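Attaching and effacing protein, pathogenesis factor (Escherichia coli, PDB 4E9L) acts as an adhesin of the intimin/invasin family, probably holding the bacterium to host surfaces through immunoglobulin-like domains, of which this fragment carries a run. Local coordinates at residues A[299-304]-A[316-321]; A[376-381]-A[388-393]. All coordinates share one frame; numbering follows the deposited sequence. Where two conformers were deposited one is given.

Contact 1. Residues A[299-304]-A[316-321]; sequences STLVAD and LTFTMK
Leu301 lays its CD1 methyl against the CB of Phe318, 3.8 Å away, the two side chains crossing at about a right angle. With CG anti to the backbone N (chi1 -180°), the same methyl also comes near Leu316 CB, at 4.1 Å, and Ala303 CB meets Leu316 CD2 further along. These four line the face turned into the domain, where Leu391 packs on Leu301, Ala303 and Leu316. The strands form an antiparallel hairpin at one edge of a four-stranded sheet in an immunoglobulin-like invasin domain, 300-303 being outermost. Thr300 pairs with Thr319 and Val302 with Thr317, each through two backbone hydrogen bonds. On the outer face the side chains of each pair run side by side, and Val302 CG2 touches Thr317 CB at 3.9 Å. The two threonine hydroxyls, Thr300 OG1 and Thr319 OG1, are too far apart to bond directly but share a water, which donates a 2.7 Å bond to Thr317 O. At the other end from Ala303, Lys321 N gives a nearly straight hydrogen bond (167° at the hydrogen) to Ser299 OG, 3.0 Å away; that hydroxyl also bonds to Ser295 O.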
loop_
_atom_site.group_PDB
_atom_site.type_symbol
_atom_site.label_atom_id
_atom_site.label_comp_id
_atom_site.label_asym_id
_atom_site.label_seq_id
_atom_site.Cartn_x
_atom_site.Cartn_y
_atom_site.Cartn_z
ATOM N N SER A 299 11.037 15.072 28.264
ATOM C CA SER A 299 10.821 14.051 29.282
ATOM C C SER A 299 11.478 14.455 30.592
ATOM O O SER A 299 12.412 15.263 30.563
ATOM C CB SER A 299 11.318 12.711 28.767
ATOM O OG SER A 299 10.507 12.312 27.666
ATOM N N THR A 300 10.953 13.971 31.744
ATOM C CA THR A 300 11.489 14.346 33.070
ATOM C C THR A 300 11.610 13.152 34.009
ATOM O O THR A 300 10.822 12.231 33.936
ATOM C CB THR A 300 10.616 15.437 33.756
ATOM O OG1 THR A 300 9.295 14.942 34.001
ATOM C CG2 THR A 300 10.547 16.754 32.972
ATOM N N LEU A 301 12.574 13.214 34.942
ATOM C CA LEU A 301 12.768 12.217 35.973
ATOM C C LEU A 301 12.942 12.955 37.290
ATOM O O LEU A 301 13.803 13.822 37.384
ATOM C CB LEU A 301 14.007 11.334 35.697
ATOM C CG LEU A 301 14.267 10.245 36.771
ATOM C CD1 LEU A 301 13.124 9.179 36.782
ATOM C CD2 LEU A 301 15.605 9.581 36.570
ATOM N N VAL A 302 12.122 12.632 38.288
ATOM C CA VAL A 302 12.207 13.206 39.651
ATOM C C VAL A 302 12.219 12.044 40.664
ATOM O O VAL A 302 11.770 10.956 40.327
ATOM C CB VAL A 302 11.055 14.222 39.968
ATOM C CG1 VAL A 302 11.070 15.418 39.011
ATOM C CG2 VAL A 302 9.681 13.551 39.953
ATOM N N ALA A 303 12.656 12.305 41.914
ATOM C CA ALA A 303 12.648 11.354 43.019
ATOM C C ALA A 303 11.828 11.999 44.128
ATOM O O ALA A 303 11.653 13.217 44.084
ATOM C CB ALA A 303 14.083 11.102 43.493
ATOM N N ASP A 304 11.276 11.217 45.076
ATOM C CA ASP A 304 10.512 11.781 46.203
ATOM C C ASP A 304 11.442 12.345 47.321
ATOM O O ASP A 304 10.976 13.015 48.238
ATOM C CB ASP A 304 9.475 10.773 46.765
ATOM C CG ASP A 304 10.036 9.501 47.391
ATOM O OD1 ASP A 304 11.227 9.481 47.730
ATOM O OD2 ASP A 304 9.253 8.562 47.634
ATOM N N LEU A 316 10.932 6.870 42.113
ATOM C CA LEU A 316 11.310 7.609 40.908
ATOM C C LEU A 316 10.043 7.798 40.097
ATOM O O LEU A 316 9.263 6.848 39.973
ATOM C CB LEU A 316 12.342 6.804 40.052
ATOM C CG LEU A 316 13.682 6.495 40.716
ATOM C CD1 LEU A 316 14.623 5.781 39.731
ATOM C CD2 LEU A 316 14.322 7.763 41.321
ATOM N N THR A 317 9.830 9.008 39.552
ATOM C CA THR A 317 8.687 9.307 38.675
ATOM C C THR A 317 9.236 9.786 37.349
ATOM O O THR A 317 9.876 10.840 37.277
ATOM C CB THR A 317 7.672 10.287 39.307
ATOM O OG1 THR A 317 7.185 9.736 40.526
ATOM C CG2 THR A 317 6.457 10.539 38.386
ATOM N N PHE A 318 9.016 8.977 36.305
ATOM C CA PHE A 318 9.507 9.238 34.968
ATOM C C PHE A 318 8.348 9.591 34.041
ATOM O O PHE A 318 7.441 8.780 33.873
ATOM C CB PHE A 318 10.345 8.048 34.462
ATOM C CG PHE A 318 10.782 8.155 33.021
ATOM C CD1 PHE A 318 11.574 9.220 32.590
ATOM C CD2 PHE A 318 10.358 7.223 32.081
ATOM C CE1 PHE A 318 11.951 9.336 31.250
ATOM C CE2 PHE A 318 10.726 7.349 30.730
ATOM C CZ PHE A 318 11.510 8.414 30.326
ATOM N N THR A 319 8.353 10.842 33.496
ATOM C CA THR A 319 7.294 11.338 32.600
ATOM C C THR A 319 7.880 11.355 31.215
ATOM O O THR A 319 8.870 12.036 30.971
ATOM C CB THR A 319 6.792 12.721 33.042
ATOM O OG1 THR A 319 6.205 12.577 34.328
ATOM C CG2 THR A 319 5.756 13.321 32.067
ATOM N N MET A 320 7.291 10.587 30.323
ATOM C CA MET A 320 7.827 10.467 28.989
ATOM C C MET A 320 6.929 11.121 27.935
ATOM O O MET A 320 5.738 10.815 27.843
ATOM C CB MET A 320 8.097 8.986 28.701
ATOM C CG MET A 320 8.533 8.704 27.308
ATOM S SD MET A 320 9.445 7.161 27.137
ATOM C CE MET A 320 8.278 5.968 27.675
ATOM N N LYS A 321 7.513 12.035 27.159
ATOM C CA LYS A 321 6.793 12.693 26.071
ATOM C C LYS A 321 7.559 12.599 24.733
ATOM O O LYS A 321 8.783 12.426 24.735
ATOM C CB LYS A 321 6.545 14.159 26.421
ATOM C CG LYS A 321 5.480 14.367 27.492
ATOM C CD LYS A 321 5.210 15.854 27.707
ATOM C CE LYS A 321 4.352 16.117 28.929
ATOM N NZ LYS A 321 5.154 16.080 30.168
HETATM O O HOH W 1 8.511 12.907 36.120
#

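Contact 2. Residues A[376-381]-A[388-393]; sequences SVMPRV and AQPLVL
Bends at chi2 (54°) and chi3 (71°) fold the Met378 chain back on itself and bring its CE methyl to the ring of Pro390, although the side chain leaves the backbone in another direction. CE lies 3.7 Å from Pro390 N and 3.8 Å from Pro390 CD, so the methyl rests against the nitrogen end of the ring, the two side chains meeting at a slant. In the conformer described, Ser376 OG comes to 3.3 Å from both CB and CG of Pro390, on the other part of the same ring; this approach is doubtful, because the serine has a second position. Val377 O, on the residue between Ser376 and Met378, comes within 3.4 Å of Pro390 CB. Here strand 391-395 pairs antiparallel with strand 373-381 in the second sheet of the immunoglobulin-like sandwich, and the proline sits just ahead of the paired residues. Val377 and Leu391 form a hydrogen-bonded pair. Val377 N donates to Leu391 O at 2.8 Å; the return bond from Leu391 N to Val377 O is less straight, at 149°. Their side chains turn to the opposite face from Ser376, toward the core, where Val377 packs on Phe338. Leu393 CD1 makes a looser approach to Val377 CG2, 4.4 Å away, and Leu393 also packs on Ala303. Ser376 lies next to strand 337-339, pairing through its backbone with Ser339.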
loop_
_atom_site.group_PDB
_atom_site.type_symbol
_atom_site.label_atom_id
_atom_site.label_comp_id
_atom_site.label_asym_id
_atom_site.label_seq_id
_atom_site.Cartn_x
_atom_site.Cartn_y
_atom_site.Cartn_z
ATOM N N SER A 376 24.331 10.099 40.000
ATOM C CA SER A 376 23.738 10.551 38.750
ATOM C C SER A 376 22.889 9.384 38.216
ATOM O O SER A 376 23.395 8.263 38.083
ATOM C CB SER A 376 24.833 10.979 37.774
ATOM O OG SER A 376 24.437 10.898 36.417
ATOM N N VAL A 377 21.590 9.630 37.988
ATOM C CA VAL A 377 20.664 8.599 37.528
ATOM C C VAL A 377 20.176 8.925 36.104
ATOM O O VAL A 377 19.472 9.924 35.905
ATOM C CB VAL A 377 19.482 8.410 38.537
ATOM C CG1 VAL A 377 18.521 7.331 38.072
ATOM C CG2 VAL A 377 19.981 8.089 39.939
ATOM N N MET A 378 20.534 8.075 35.133
ATOM C CA MET A 378 20.134 8.301 33.752
ATOM C C MET A 378 19.120 7.260 33.306
ATOM O O MET A 378 19.475 6.084 33.124
ATOM C CB MET A 378 21.350 8.394 32.797
ATOM C CG MET A 378 20.973 8.574 31.306
ATOM S SD MET A 378 19.867 9.979 30.905
ATOM C CE MET A 378 21.009 11.387 31.172
ATOM N N PRO A 379 17.833 7.662 33.167
ATOM C CA PRO A 379 16.824 6.711 32.691
ATOM C C PRO A 379 17.128 6.326 31.238
ATOM O O PRO A 379 17.728 7.111 30.473
ATOM C CB PRO A 379 15.513 7.488 32.803
ATOM C CG PRO A 379 15.906 8.906 32.657
ATOM C CD PRO A 379 17.251 9.012 33.332
ATOM N N ARG A 380 16.724 5.116 30.880
ATOM C CA ARG A 380 16.948 4.552 29.558
ATOM C C ARG A 380 15.649 4.014 28.992
ATOM O O ARG A 380 14.878 3.349 29.705
ATOM C CB ARG A 380 17.993 3.410 29.647
ATOM C CG ARG A 380 19.423 3.888 29.817
ATOM C CD ARG A 380 19.996 4.171 28.445
ATOM N NE ARG A 380 21.311 4.795 28.506
ATOM C CZ ARG A 380 22.451 4.150 28.299
ATOM N NH1 ARG A 380 22.446 2.851 28.024
ATOM N NH2 ARG A 380 23.608 4.798 28.371
ATOM N N VAL A 381 15.424 4.273 27.697
ATOM C CA VAL A 381 14.233 3.795 26.976
ATOM C C VAL A 381 14.747 3.329 25.606
ATOM O O VAL A 381 15.356 4.121 24.888
ATOM C CB VAL A 381 13.121 4.888 26.854
ATOM C CG1 VAL A 381 11.987 4.421 25.953
ATOM C CG2 VAL A 381 12.564 5.288 28.216
ATOM N N ALA A 388 17.256 14.869 29.212
ATOM C CA ALA A 388 18.368 15.716 28.742
ATOM C C ALA A 388 19.573 15.654 29.715
ATOM O O ALA A 388 20.728 15.525 29.281
ATOM C CB ALA A 388 17.899 17.161 28.585
ATOM N N GLN A 389 19.290 15.757 31.014
ATOM C CA GLN A 389 20.312 15.749 32.070
ATOM C C GLN A 389 19.920 14.741 33.144
ATOM O O GLN A 389 18.739 14.643 33.474
ATOM C CB GLN A 389 20.491 17.164 32.679
ATOM C CG GLN A 389 21.179 18.176 31.726
ATOM C CD GLN A 389 22.544 17.719 31.245
ATOM O OE1 GLN A 389 22.910 17.863 30.074
ATOM N NE2 GLN A 389 23.319 17.132 32.132
ATOM N N PRO A 390 20.884 14.029 33.765
ATOM C CA PRO A 390 20.492 13.002 34.739
ATOM C C PRO A 390 19.901 13.567 36.010
ATOM O O PRO A 390 20.129 14.731 36.343
ATOM C CB PRO A 390 21.807 12.261 35.022
ATOM C CG PRO A 390 22.875 13.283 34.728
ATOM C CD PRO A 390 22.343 14.002 33.520
ATOM N N LEU A 391 19.127 12.740 36.707
ATOM C CA LEU A 391 18.613 13.117 37.996
ATOM C C LEU A 391 19.850 13.031 38.912
ATOM O O LEU A 391 20.618 12.066 38.833
ATOM C CB LEU A 391 17.519 12.126 38.430
ATOM C CG LEU A 391 17.148 12.092 39.920
ATOM C CD1 LEU A 391 16.563 13.400 40.392
ATOM C CD2 LEU A 391 16.193 10.969 40.198
ATOM N N VAL A 392 20.074 14.058 39.714
ATOM C CA VAL A 392 21.239 14.085 40.605
ATOM C C VAL A 392 20.764 13.983 42.047
ATOM O O VAL A 392 19.977 14.805 42.502
ATOM C CB VAL A 392 22.133 15.326 40.366
ATOM C CG1 VAL A 392 23.284 15.390 41.383
ATOM C CG2 VAL A 392 22.658 15.368 38.919
ATOM N N LEU A 393 21.223 12.965 42.751
ATOM C CA LEU A 393 20.900 12.784 44.159
ATOM C C LEU A 393 22.179 12.915 45.003
ATOM O O LEU A 393 23.279 12.651 44.508
ATOM C CB LEU A 393 20.241 11.401 44.414
ATOM C CG LEU A 393 18.990 11.037 43.594
ATOM C CD1 LEU A 393 18.549 9.589 43.869
ATOM C CD2 LEU A 393 17.830 11.999 43.861
#

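In the fold
Followed from the N terminus, the chain first closes contact 1, where 299-304 turns back after eleven residues to pair with 316-321. It then runs through 337-339, 350-358 and 361-367 before 376-381 and 388-393 meet in contact 2, around a short connection of six residues. The two closures come in series, neither nested nor crossed. They belong to different sheets of one invasin domain; the two sheets pack face to face, and the centres of the two contacts lie about 9 Å apart. Leu301 CD2 bridges them, 3.7 Å from both Pro379 CD and Leu391 CB, while Val381 CG2 fits beside Phe318 CE2 at 3.7 Å and Met320 SD at 3.8 Å.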